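Hydrazine synthase subunit gamma (Candidatus Kuenenia stuttgartiensis, PDB 5C2V) catalyses, within the hydrazine synthase complex, the three-electron reduction of nitric oxide to hydroxylamine, and carries two covalently bound c-type hemes. Local coordinates at residues Val209-Asn217 / Gly249-Asp257; His67-Trp78 / Trp88-Gly96. All coordinates share one frame; numbering follows the deposited sequence.

Contact 1: Val209-Asn217 / Gly249-Asp257. With CA (calcium ion), chain T; HEC (heme c), chain B.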
loop_
_atom_site.group_PDB
_atom_site.type_symbol
_atom_site.label_atom_id
_atom_site.label_comp_id
_atom_site.label_asym_id
_atom_site.label_seq_id
_atom_site.Cartn_x
_atom_site.Cartn_y
_atom_site.Cartn_z
ATOM N N VAL C 209 0.115 -64.253 -0.537
ATOM C CA VAL C 209 -1.151 -64.559 0.117
ATOM C C VAL C 209 -2.334 -63.852 -0.537
ATOM O O VAL C 209 -3.457 -63.924 -0.040
ATOM C CB VAL C 209 -1.103 -64.202 1.610
ATOM C CG1 VAL C 209 -0.379 -65.291 2.380
ATOM C CG2 VAL C 209 -0.423 -62.863 1.808
ATOM N N GLY C 210 -2.072 -63.138 -1.627
ATOM C CA GLY C 210 -3.119 -62.434 -2.344
ATOM C C GLY C 210 -3.462 -61.101 -1.709
ATOM O O GLY C 210 -4.545 -60.556 -1.926
ATOM N N THR C 211 -2.536 -60.580 -0.912
ATOM C CA THR C 211 -2.722 -59.296 -0.250
ATOM C C THR C 211 -2.078 -58.149 -1.024
ATOM O O THR C 211 -2.135 -56.997 -0.597
ATOM C CB THR C 211 -2.149 -59.313 1.178
ATOM O OG1 THR C 211 -0.771 -59.702 1.136
ATOM C CG2 THR C 211 -2.925 -60.285 2.052
ATOM N N GLY C 212 -1.467 -58.467 -2.161
ATOM C CA GLY C 212 -0.837 -57.452 -2.985
ATOM C C GLY C 212 -1.852 -56.480 -3.551
ATOM O O GLY C 212 -2.809 -56.885 -4.211
ATOM N N ARG C 213 -1.648 -55.193 -3.292
ATOM C CA ARG C 213 -2.574 -54.167 -3.756
ATOM C C ARG C 213 -2.195 -53.703 -5.158
ATOM O O ARG C 213 -1.091 -53.204 -5.376
ATOM C CB ARG C 213 -2.593 -52.977 -2.793
ATOM C CG ARG C 213 -2.720 -53.358 -1.324
ATOM C CD ARG C 213 -3.889 -54.297 -1.083
ATOM N NE ARG C 213 -3.982 -54.700 0.317
ATOM C CZ ARG C 213 -4.730 -55.706 0.757
ATOM N NH1 ARG C 213 -5.453 -56.420 -0.095
ATOM N NH2 ARG C 213 -4.756 -56.001 2.050
ATOM N N VAL C 214 -3.113 -53.866 -6.104
ATOM C CA VAL C 214 -2.835 -53.521 -7.493
ATOM C C VAL C 214 -3.794 -52.463 -8.028
ATOM O O VAL C 214 -4.702 -52.017 -7.325
ATOM C CB VAL C 214 -2.909 -54.762 -8.403
ATOM C CG1 VAL C 214 -1.814 -55.751 -8.038
ATOM C CG2 VAL C 214 -4.280 -55.413 -8.301
ATOM N N GLY C 215 -3.586 -52.071 -9.281
ATOM C CA GLY C 215 -4.408 -51.058 -9.913
ATOM C C GLY C 215 -5.615 -51.636 -10.621
ATOM O O GLY C 215 -5.801 -52.853 -10.656
ATOM N N VAL C 216 -6.434 -50.760 -11.191
ATOM C CA VAL C 216 -7.643 -51.185 -11.884
ATOM C C VAL C 216 -7.304 -51.944 -13.165
ATOM O O VAL C 216 -8.077 -52.787 -13.619
ATOM C CB VAL C 216 -8.557 -49.982 -12.216
ATOM C CG1 VAL C 216 -9.027 -49.307 -10.936
ATOM C CG2 VAL C 216 -7.834 -48.983 -13.111
ATOM N N ASN C 217 -6.146 -51.641 -13.744
ATOM C CA ASN C 217 -5.680 -52.337 -14.937
ATOM C C ASN C 217 -4.719 -53.475 -14.595
ATOM O O ASN C 217 -4.145 -54.102 -15.485
ATOM C CB ASN C 217 -5.016 -51.358 -15.906
ATOM C CG ASN C 217 -5.115 -51.811 -17.351
ATOM O OD1 ASN C 217 -5.976 -52.619 -17.702
ATOM N ND2 ASN C 217 -4.235 -51.291 -18.198
ATOM N N GLY C 249 -4.811 -48.998 -2.700
ATOM C CA GLY C 249 -3.361 -48.897 -2.710
ATOM C C GLY C 249 -2.712 -49.429 -3.976
ATOM O O GLY C 249 -3.333 -50.163 -4.746
ATOM N N LEU C 250 -1.457 -49.048 -4.193
ATOM C CA LEU C 250 -0.669 -49.587 -5.292
ATOM C C LEU C 250 0.656 -50.120 -4.767
ATOM O O LEU C 250 1.520 -49.348 -4.365
ATOM C CB LEU C 250 -0.418 -48.519 -6.359
ATOM C CG LEU C 250 -1.642 -47.961 -7.082
ATOM C CD1 LEU C 250 -1.263 -46.777 -7.959
ATOM C CD2 LEU C 250 -2.278 -49.057 -7.907
ATOM N N ASP C 251 0.824 -51.438 -4.800
ATOM C CA ASP C 251 2.037 -52.064 -4.285
ATOM C C ASP C 251 3.050 -52.317 -5.394
ATOM O O ASP C 251 2.684 -52.624 -6.528
ATOM C CB ASP C 251 1.707 -53.377 -3.573
ATOM C CG ASP C 251 1.054 -53.163 -2.220
ATOM O OD1 ASP C 251 1.198 -52.061 -1.652
ATOM O OD2 ASP C 251 0.402 -54.108 -1.721
ATOM N N LEU C 252 4.329 -52.176 -5.062
ATOM C CA LEU C 252 5.389 -52.449 -6.024
ATOM C C LEU C 252 5.725 -53.940 -6.074
ATOM O O LEU C 252 6.395 -54.399 -6.997
ATOM C CB LEU C 252 6.641 -51.635 -5.691
ATOM C CG LEU C 252 6.824 -50.333 -6.479
ATOM C CD1 LEU C 252 5.631 -49.404 -6.305
ATOM C CD2 LEU C 252 8.120 -49.637 -6.087
ATOM N N VAL C 253 5.255 -54.690 -5.079
ATOM C CA VAL C 253 5.473 -56.136 -5.032
ATOM C C VAL C 253 4.201 -56.877 -4.622
ATOM O O VAL C 253 3.345 -56.322 -3.930
ATOM C CB VAL C 253 6.606 -56.517 -4.053
ATOM C CG1 VAL C 253 7.929 -55.900 -4.487
ATOM C CG2 VAL C 253 6.251 -56.095 -2.637
ATOM N N LYS C 254 4.072 -58.122 -5.069
ATOM C CA LYS C 254 2.918 -58.945 -4.717
ATOM C C LYS C 254 3.148 -59.848 -3.506
ATOM O O LYS C 254 2.201 -60.432 -2.978
ATOM C CB LYS C 254 2.507 -59.809 -5.911
ATOM C CG LYS C 254 2.395 -59.051 -7.218
ATOM C CD LYS C 254 2.004 -59.981 -8.352
ATOM C CE LYS C 254 1.879 -59.226 -9.661
ATOM N NZ LYS C 254 1.423 -60.111 -10.767
ATOM N N GLU C 255 4.395 -59.958 -3.057
ATOM C CA GLU C 255 4.736 -60.926 -2.016
ATOM C C GLU C 255 5.391 -60.263 -0.808
ATOM O O GLU C 255 6.076 -59.251 -0.943
ATOM C CB GLU C 255 5.654 -62.011 -2.584
ATOM C CG GLU C 255 5.046 -62.795 -3.735
ATOM C CD GLU C 255 5.940 -63.921 -4.210
ATOM O OE1 GLU C 255 7.091 -64.010 -3.731
ATOM O OE2 GLU C 255 5.494 -64.720 -5.059
ATOM N N PHE C 256 5.183 -60.843 0.372
ATOM C CA PHE C 256 5.629 -60.213 1.611
ATOM C C PHE C 256 6.213 -61.194 2.626
ATOM O O PHE C 256 5.850 -62.370 2.657
ATOM C CB PHE C 256 4.466 -59.451 2.253
ATOM C CG PHE C 256 3.731 -58.556 1.299
ATOM C CD1 PHE C 256 4.213 -57.292 1.003
ATOM C CD2 PHE C 256 2.562 -58.983 0.689
ATOM C CE1 PHE C 256 3.541 -56.469 0.119
ATOM C CE2 PHE C 256 1.886 -58.165 -0.195
ATOM C CZ PHE C 256 2.377 -56.906 -0.479
ATOM N N ASP C 257 7.119 -60.687 3.457
ATOM C CA ASP C 257 7.698 -61.454 4.552
ATOM C C ASP C 257 6.665 -61.683 5.653
ATOM O O ASP C 257 6.041 -60.737 6.135
ATOM C CB ASP C 257 8.932 -60.730 5.103
ATOM C CG ASP C 257 9.386 -61.275 6.443
ATOM O OD1 ASP C 257 9.920 -62.404 6.479
ATOM O OD2 ASP C 257 9.226 -60.564 7.459
HETATM CA CA CA T . 10.735 -60.862 9.279
HETATM FE FE HEC B . -0.809 -65.741 7.710
HETATM C CHA HEC B . -0.079 -62.390 7.916
HETATM C CHB HEC B . -2.850 -65.472 10.442
HETATM C CHC HEC B . -2.096 -68.874 7.062
HETATM C CHD HEC B . 1.478 -66.163 5.214
HETATM N NA HEC B . -1.382 -64.206 8.938
HETATM C C1A HEC B . -0.919 -62.905 8.880
HETATM C C2A HEC B . -1.477 -62.186 10.009
HETATM C C3A HEC B . -2.240 -63.033 10.706
HETATM C C4A HEC B . -2.199 -64.323 10.047
HETATM C CMA HEC B . -3.027 -62.696 11.991
HETATM C CAA HEC B . -1.228 -60.700 10.350
HETATM C CBA HEC B . 0.223 -60.512 10.784
HETATM C CGA HEC B . 0.538 -59.043 10.893
HETATM O O1A HEC B . 1.583 -58.696 11.498
HETATM O O2A HEC B . -0.261 -58.218 10.378
HETATM N NB HEC B . -2.165 -66.988 8.636
HETATM C C1B HEC B . -3.001 -66.603 9.668
HETATM C C2B HEC B . -4.058 -67.587 9.779
HETATM C C3B HEC B . -3.846 -68.530 8.849
HETATM C C4B HEC B . -2.652 -68.168 8.108
HETATM C CMB HEC B . -5.204 -67.539 10.814
HETATM C CAB HEC B . -4.709 -69.785 8.580
HETATM C CBB HEC B . -6.065 -69.381 7.958
HETATM N NC HEC B . -0.388 -67.244 6.384
HETATM C C1C HEC B . -1.039 -68.458 6.279
HETATM C C2C HEC B . -0.491 -69.157 5.131
HETATM C C3C HEC B . 0.568 -68.462 4.698
HETATM C C4C HEC B . 0.605 -67.208 5.426
HETATM C CMC HEC B . -0.831 -70.616 4.755
HETATM C CAC HEC B . 1.514 -68.848 3.535
HETATM C CBC HEC B . 0.758 -68.824 2.188
HETATM N ND HEC B . 0.556 -64.476 6.756
HETATM C C1D HEC B . 1.287 -64.865 5.635
HETATM C C2D HEC B . 1.808 -63.682 4.984
HETATM C C3D HEC B . 1.320 -62.502 5.838
HETATM C C4D HEC B . 0.550 -63.094 6.910
HETATM C CMD HEC B . 2.676 -63.625 3.708
HETATM C CAD HEC B . 1.576 -60.997 5.605
HETATM C CBD HEC B . 0.867 -60.559 4.328
HETATM C CGD HEC B . 0.845 -59.056 4.249
HETATM O O1D HEC B . 0.246 -58.515 3.283
HETATM O O2D HEC B . 1.426 -58.401 5.153
HETATM O O HOH W 1 11.300 -63.000 8.392
HETATM O O HOH W 2 8.943 -61.832 10.525
HETATM O O HOH W 3 10.157 -58.715 10.168
#
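Gly212 and Lys254 bring the two backbones closest, their CA atoms 4.4 Å apart, and Arg213 and Val214 then run past Asp251 and Leu250 as two irregular loops with no strand pairing between them. Arg213 is held at both ends of its backbone unit. Its N donates to Asp251 OD2 at 2.8 Å on a nearly straight path (167°), reaching that oxygen from well above the carboxylate plane, while Asp251 N returns a 2.7 Å bond to Arg213 O. The carboxylate thus serves the backbone of Arg213, and the same OD2 is also hydrogen-bonded to His272 NE2. The arginine's chain, bent at chi2 (-52°), leads its guanidinium away to a salt bridge with Asp273 and a hydrogen bond with Val287 O.

In the lobe of the second, probably electron-transferring heme c, this junction forms part of the pocket wall. Thr211 OG1 lies between its own backbone N and carbonyl carbon (chi1 56°) and donates to heme propionate oxygen O1D at 2.7 Å. Val209 CG1 packs on the porphyrin at CHD. The Phe256 ring stacks with His272, takes Gly212 N at its edge and has Thr211 OG1 3.3 Å from CE2. One residue on, Asp257 OD2 binds a calcium ion at 2.4 Å together with Leu100 O, Pro102 O and three waters. At the other end of the contact, Leu250 CD2 lies against Gly215 CA at 3.5 Å.

Contact 2: His67-Trp78 / Trp88-Gly96. With CA (calcium ion), chain S; HEC (heme c), chain V.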
loop_
_atom_site.group_PDB
_atom_site.type_symbol
_atom_site.label_atom_id
_atom_site.label_comp_id
_atom_site.label_asym_id
_atom_site.label_seq_id
_atom_site.Cartn_x
_atom_site.Cartn_y
_atom_site.Cartn_z
ATOM N N HIS C 67 6.248 -46.288 16.764
ATOM C CA HIS C 67 6.385 -47.617 17.364
ATOM C C HIS C 67 5.984 -47.588 18.825
ATOM O O HIS C 67 6.152 -48.551 19.565
ATOM C CB HIS C 67 7.812 -48.125 17.198
ATOM C CG HIS C 67 8.234 -48.227 15.771
ATOM N ND1 HIS C 67 7.718 -49.161 14.900
ATOM C CD2 HIS C 67 9.101 -47.478 15.040
ATOM C CE1 HIS C 67 8.258 -49.002 13.706
ATOM N NE2 HIS C 67 9.101 -47.983 13.769
ATOM N N TYR C 68 5.473 -46.430 19.207
ATOM C CA TYR C 68 5.042 -46.062 20.546
ATOM C C TYR C 68 6.200 -46.156 21.580
ATOM O O TYR C 68 7.348 -46.259 21.166
ATOM C CB TYR C 68 3.833 -46.959 20.875
ATOM C CG TYR C 68 3.275 -46.802 22.236
ATOM C CD1 TYR C 68 2.496 -45.675 22.579
ATOM C CD2 TYR C 68 3.523 -47.758 23.195
ATOM C CE1 TYR C 68 1.999 -45.545 23.850
ATOM C CE2 TYR C 68 3.044 -47.616 24.440
ATOM C CZ TYR C 68 2.288 -46.550 24.789
ATOM O OH TYR C 68 1.779 -46.409 26.061
ATOM N N GLU C 69 5.948 -46.145 22.892
ATOM C CA GLU C 69 7.082 -46.146 23.837
ATOM C C GLU C 69 7.267 -47.397 24.712
ATOM O O GLU C 69 8.264 -47.511 25.427
ATOM C CB GLU C 69 7.031 -44.905 24.736
ATOM C CG GLU C 69 6.097 -44.988 25.910
ATOM C CD GLU C 69 4.791 -44.292 25.648
ATOM O OE1 GLU C 69 3.973 -44.200 26.585
ATOM O OE2 GLU C 69 4.588 -43.825 24.508
ATOM N N ARG C 70 6.310 -48.318 24.653
ATOM C CA ARG C 70 6.421 -49.623 25.289
ATOM C C ARG C 70 7.107 -50.510 24.258
ATOM O O ARG C 70 7.294 -51.715 24.446
ATOM C CB ARG C 70 5.045 -50.165 25.698
ATOM C CG ARG C 70 4.352 -49.362 26.798
ATOM C CD ARG C 70 2.874 -49.736 26.867
ATOM N NE ARG C 70 2.113 -48.819 27.724
ATOM C CZ ARG C 70 0.787 -48.809 27.807
ATOM N NH1 ARG C 70 0.071 -49.648 27.070
ATOM N NH2 ARG C 70 0.177 -47.966 28.618
ATOM N N GLY C 71 7.468 -49.864 23.152
ATOM C CA GLY C 71 8.104 -50.497 22.019
ATOM C C GLY C 71 7.206 -51.511 21.348
ATOM O O GLY C 71 7.593 -52.667 21.202
ATOM N N GLN C 72 6.000 -51.105 20.961
ATOM C CA GLN C 72 5.117 -52.019 20.245
ATOM C C GLN C 72 4.718 -51.468 18.879
ATOM O O GLN C 72 5.344 -51.799 17.871
ATOM C CB GLN C 72 3.866 -52.290 21.084
ATOM C CG GLN C 72 4.161 -52.631 22.535
ATOM C CD GLN C 72 2.902 -52.828 23.352
ATOM O OE1 GLN C 72 2.409 -51.898 23.990
ATOM N NE2 GLN C 72 2.368 -54.044 23.331
ATOM N N THR C 73 3.723 -50.581 18.875
ATOM C CA THR C 73 3.281 -49.850 17.684
ATOM C C THR C 73 2.069 -48.982 18.017
ATOM O O THR C 73 1.355 -49.252 18.983
ATOM C CB THR C 73 2.904 -50.797 16.517
ATOM O OG1 THR C 73 2.546 -50.025 15.364
ATOM C CG2 THR C 73 1.745 -51.704 16.907
ATOM N N THR C 74 1.839 -47.943 17.218
ATOM C CA THR C 74 0.633 -47.126 17.356
ATOM C C THR C 74 -0.470 -47.529 16.380
ATOM O O THR C 74 -1.604 -47.063 16.488
ATOM C CB THR C 74 0.944 -45.632 17.164
ATOM O OG1 THR C 74 1.627 -45.438 15.919
ATOM C CG2 THR C 74 1.813 -45.120 18.301
ATOM N N GLY C 75 -0.132 -48.392 15.426
ATOM C CA GLY C 75 -1.073 -48.790 14.396
ATOM C C GLY C 75 -1.245 -47.755 13.297
ATOM O O GLY C 75 -2.107 -47.902 12.430
ATOM N N LEU C 76 -0.426 -46.708 13.332
ATOM C CA LEU C 76 -0.490 -45.651 12.327
ATOM C C LEU C 76 0.027 -46.132 10.975
ATOM O O LEU C 76 1.076 -46.769 10.892
ATOM C CB LEU C 76 0.302 -44.424 12.785
ATOM C CG LEU C 76 -0.305 -43.598 13.919
ATOM C CD1 LEU C 76 0.665 -42.520 14.376
ATOM C CD2 LEU C 76 -1.626 -42.981 13.483
ATOM N N ILE C 77 -0.715 -45.816 9.919
ATOM C CA ILE C 77 -0.363 -46.253 8.572
ATOM C C ILE C 77 0.215 -45.097 7.758
ATOM O O ILE C 77 -0.421 -44.055 7.601
ATOM C CB ILE C 77 -1.585 -46.845 7.846
ATOM C CG1 ILE C 77 -2.194 -47.971 8.685
ATOM C CG2 ILE C 77 -1.198 -47.341 6.461
ATOM C CD1 ILE C 77 -3.461 -48.557 8.107
ATOM N N TRP C 78 1.421 -45.294 7.235
ATOM C CA TRP C 78 2.163 -44.221 6.581
ATOM C C TRP C 78 2.485 -44.525 5.125
ATOM O O TRP C 78 2.497 -45.685 4.712
ATOM C CB TRP C 78 3.464 -43.951 7.335
ATOM C CG TRP C 78 3.256 -43.584 8.761
ATOM C CD1 TRP C 78 3.351 -44.408 9.843
ATOM C CD2 TRP C 78 2.912 -42.292 9.268
ATOM N NE1 TRP C 78 3.089 -43.708 10.995
ATOM C CE2 TRP C 78 2.817 -42.406 10.669
ATOM C CE3 TRP C 78 2.678 -41.048 8.674
ATOM C CZ2 TRP C 78 2.495 -41.325 11.484
ATOM C CZ3 TRP C 78 2.359 -39.977 9.485
ATOM C CH2 TRP C 78 2.271 -40.121 10.874
ATOM N N TRP C 88 0.968 -48.134 0.791
ATOM C CA TRP C 88 0.850 -47.879 2.225
ATOM C C TRP C 88 1.489 -48.958 3.093
ATOM O O TRP C 88 1.441 -50.142 2.760
ATOM C CB TRP C 88 -0.625 -47.734 2.606
ATOM C CG TRP C 88 -1.327 -46.661 1.842
ATOM C CD1 TRP C 88 -2.074 -46.811 0.709
ATOM C CD2 TRP C 88 -1.340 -45.264 2.149
ATOM N NE1 TRP C 88 -2.555 -45.592 0.295
ATOM C CE2 TRP C 88 -2.119 -44.626 1.162
ATOM C CE3 TRP C 88 -0.771 -44.490 3.165
ATOM C CZ2 TRP C 88 -2.342 -43.251 1.163
ATOM C CZ3 TRP C 88 -0.993 -43.126 3.163
ATOM C CH2 TRP C 88 -1.773 -42.521 2.168
ATOM N N LYS C 89 2.089 -48.542 4.206
ATOM C CA LYS C 89 2.655 -49.491 5.160
ATOM C C LYS C 89 2.242 -49.242 6.610
ATOM O O LYS C 89 2.518 -48.193 7.191
ATOM C CB LYS C 89 4.180 -49.501 5.069
ATOM C CG LYS C 89 4.710 -50.233 3.858
ATOM C CD LYS C 89 4.363 -51.711 3.881
ATOM C CE LYS C 89 5.136 -52.465 2.813
ATOM N NZ LYS C 89 4.966 -51.849 1.467
ATOM N N ASN C 90 1.569 -50.244 7.164
ATOM C CA ASN C 90 1.250 -50.358 8.582
ATOM C C ASN C 90 2.529 -50.282 9.423
ATOM O O ASN C 90 3.553 -50.853 9.054
ATOM C CB ASN C 90 0.474 -51.678 8.780
ATOM C CG ASN C 90 0.571 -52.264 10.184
ATOM O OD1 ASN C 90 0.850 -51.582 11.160
ATOM N ND2 ASN C 90 0.328 -53.565 10.277
ATOM N N THR C 91 2.476 -49.566 10.545
ATOM C CA THR C 91 3.657 -49.410 11.397
ATOM C C THR C 91 4.009 -50.727 12.080
ATOM O O THR C 91 3.181 -51.327 12.766
ATOM C CB THR C 91 3.454 -48.316 12.468
ATOM O OG1 THR C 91 3.191 -47.061 11.829
ATOM C CG2 THR C 91 4.697 -48.183 13.340
ATOM N N LYS C 92 5.250 -51.166 11.892
ATOM C CA LYS C 92 5.687 -52.478 12.356
ATOM C C LYS C 92 5.665 -52.631 13.875
ATOM O O LYS C 92 6.042 -51.722 14.613
ATOM C CB LYS C 92 7.096 -52.777 11.838
ATOM C CG LYS C 92 7.132 -53.713 10.641
ATOM C CD LYS C 92 6.678 -55.111 11.028
ATOM C CE LYS C 92 6.760 -56.070 9.853
ATOM N NZ LYS C 92 6.317 -57.445 10.218
ATOM N N TYR C 93 5.215 -53.799 14.323
ATOM C CA TYR C 93 5.249 -54.167 15.732
ATOM C C TYR C 93 6.657 -54.660 16.064
ATOM O O TYR C 93 7.111 -55.662 15.513
ATOM C CB TYR C 93 4.194 -55.242 16.012
ATOM C CG TYR C 93 3.947 -55.559 17.468
ATOM C CD1 TYR C 93 3.075 -54.792 18.230
ATOM C CD2 TYR C 93 4.560 -56.647 18.075
ATOM C CE1 TYR C 93 2.835 -55.091 19.557
ATOM C CE2 TYR C 93 4.325 -56.951 19.399
ATOM C CZ TYR C 93 3.466 -56.167 20.139
ATOM O OH TYR C 93 3.232 -56.468 21.462
ATOM N N ILE C 94 7.347 -53.958 16.960
ATOM C CA ILE C 94 8.780 -54.190 17.153
ATOM C C ILE C 94 9.165 -55.103 18.324
ATOM O O ILE C 94 10.353 -55.278 18.596
ATOM C CB ILE C 94 9.543 -52.853 17.313
ATOM C CG1 ILE C 94 8.957 -52.017 18.448
ATOM C CG2 ILE C 94 9.518 -52.068 16.012
ATOM C CD1 ILE C 94 9.730 -50.743 18.719
ATOM N N ARG C 95 8.189 -55.673 19.024
ATOM C CA ARG C 95 8.512 -56.668 20.047
ATOM C C ARG C 95 9.008 -57.954 19.390
ATOM O O ARG C 95 8.416 -58.428 18.420
ATOM C CB ARG C 95 7.306 -56.973 20.937
ATOM C CG ARG C 95 6.869 -55.836 21.846
ATOM C CD ARG C 95 7.975 -55.427 22.805
ATOM N NE ARG C 95 7.468 -54.597 23.895
ATOM C CZ ARG C 95 7.193 -55.052 25.114
ATOM N NH1 ARG C 95 7.389 -56.329 25.408
ATOM N NH2 ARG C 95 6.731 -54.226 26.043
ATOM N N GLY C 96 10.094 -58.508 19.921
ATOM C CA GLY C 96 10.664 -59.738 19.397
ATOM C C GLY C 96 11.103 -59.619 17.950
ATOM O O GLY C 96 10.793 -60.477 17.124
HETATM CA CA CA S . -0.048 -53.666 12.347
HETATM FE FE HEC V . 10.025 -47.618 12.032
HETATM C CHA HEC V . 9.401 -50.542 10.338
HETATM C CHB HEC V . 12.441 -49.197 13.848
HETATM C CHC HEC V . 10.829 -44.631 13.561
HETATM C CHD HEC V . 7.151 -46.198 10.823
HETATM N NA HEC V . 10.808 -49.523 12.055
HETATM C C1A HEC V . 10.357 -50.605 11.328
HETATM C C2A HEC V . 11.055 -51.792 11.799
HETATM C C3A HEC V . 11.899 -51.407 12.770
HETATM C C4A HEC V . 11.755 -49.977 12.947
HETATM C CMA HEC V . 12.870 -52.292 13.585
HETATM C CAA HEC V . 10.856 -53.226 11.246
HETATM C CBA HEC V . 10.320 -54.176 12.317
HETATM C CGA HEC V . 10.180 -55.567 11.754
HETATM O O1A HEC V . 10.391 -55.746 10.527
HETATM O O2A HEC V . 9.854 -56.498 12.536
HETATM N NB HEC V . 11.311 -47.038 13.545
HETATM C C1B HEC V . 12.375 -47.823 13.944
HETATM C C2B HEC V . 13.404 -46.951 14.471
HETATM C C3B HEC V . 12.959 -45.691 14.401
HETATM C C4B HEC V . 11.634 -45.720 13.812
HETATM C CMB HEC V . 14.761 -47.429 15.034
HETATM C CAB HEC V . 13.701 -44.408 14.844
HETATM C CBB HEC V . 14.890 -44.106 13.905
HETATM N NC HEC V . 9.142 -45.759 12.185
HETATM C C1C HEC V . 9.660 -44.655 12.833
HETATM C C2C HEC V . 8.839 -43.510 12.497
HETATM C C3C HEC V . 7.753 -43.968 11.860
HETATM C C4C HEC V . 7.966 -45.376 11.572
HETATM C CMC HEC V . 8.981 -42.123 13.166
HETATM C CAC HEC V . 6.551 -43.126 11.370
HETATM C CBC HEC V . 6.993 -42.168 10.241
HETATM N ND HEC V . 8.470 -48.297 10.826
HETATM C C1D HEC V . 7.472 -47.452 10.339
HETATM C C2D HEC V . 6.819 -48.104 9.226
HETATM C C3D HEC V . 7.520 -49.460 9.076
HETATM C C4D HEC V . 8.531 -49.493 10.109
HETATM C CMD HEC V . 5.658 -47.551 8.372
HETATM C CAD HEC V . 7.219 -50.555 8.033
HETATM C CBD HEC V . 7.933 -50.196 6.733
HETATM C CGD HEC V . 7.673 -51.260 5.702
HETATM O O1D HEC V . 8.191 -51.134 4.561
HETATM O O2D HEC V . 6.948 -52.234 6.022
HETATM O O HOH W 4 2.171 -54.014 13.230
HETATM O O HOH W 5 -0.446 -52.035 14.014
HETATM O O HOH W 6 11.088 -47.230 10.267
#
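Ile77 faces Asn90 as a non-hydrogen-bonded antiparallel pair, Trp78 and Lys89 exchange two backbone bonds, and farther out Ile94 N donates to Gln72 O. Between these points Thr91 turns its side chain into the 67-78 loop, its OG1 at the edge of the Trp78 ring and its CG2 3.5 Å from His67 ND1. That imidazole, the axial ligand of heme 1, binds iron through NE2 at 2.0 Å; its ND1 donates to Lys92 O at 3.1 Å, in both the ring and carbonyl planes, which, with the iron bond, fixes the ring's rotation. A water takes the sixth site at the heme that appears to be the active one. Ile94 packs CD1 on His67 CB, and heme CAC lies over one face of the Trp78 ring, toward that ring's rim.

Thr73 OG1 donates to Thr91 O and accepts from Gly75 N, closing an ST turn. Arg95 grips Arg70 O side-on, NE at 2.9 Å and NH2 at 3.0 Å, while NH1 bonds to Glu155 O. Gln72 runs alongside Tyr93 and its NE2 donates to Tyr93 OH at 3.2 Å, in the amide plane. Asn90 OD1 binds a calcium ion with two waters, Ser267 and Thr269; ND2 bonds to Phe271 O.

Helix 43-51 packs Phe50 on His67 and Ile94, the beta subunit meets Glu69 and Arg70, and strands 77-78 and 89-90 form the hairpin near the chain's centre.

In the fold
From the N terminus the chain passes strand 4-10 and helices 26-30 and 43-51, then reaches contact 2, which closes a short loop: nine residues, 79-87, separate its segments, among them the calcium ligands Asp79, Leu80, Glu83, Gly84 and Ser87. Helices 123-126 to 170-179 follow before contact 1 opens. There 31 residues, with helix 229-234 among them, are closed off. The two loops follow in series, neither nested nor crossed. Their centres are 21 Å apart, yet they touch where Gly249 CA meets Trp88 CD1 at 4.2 Å. Two calcium ions, one bound by Asn90 and Ser267-Thr269, the other by Leu100, Pro102 and Asp257, link the two heme regions, consistent with bridging the lobes.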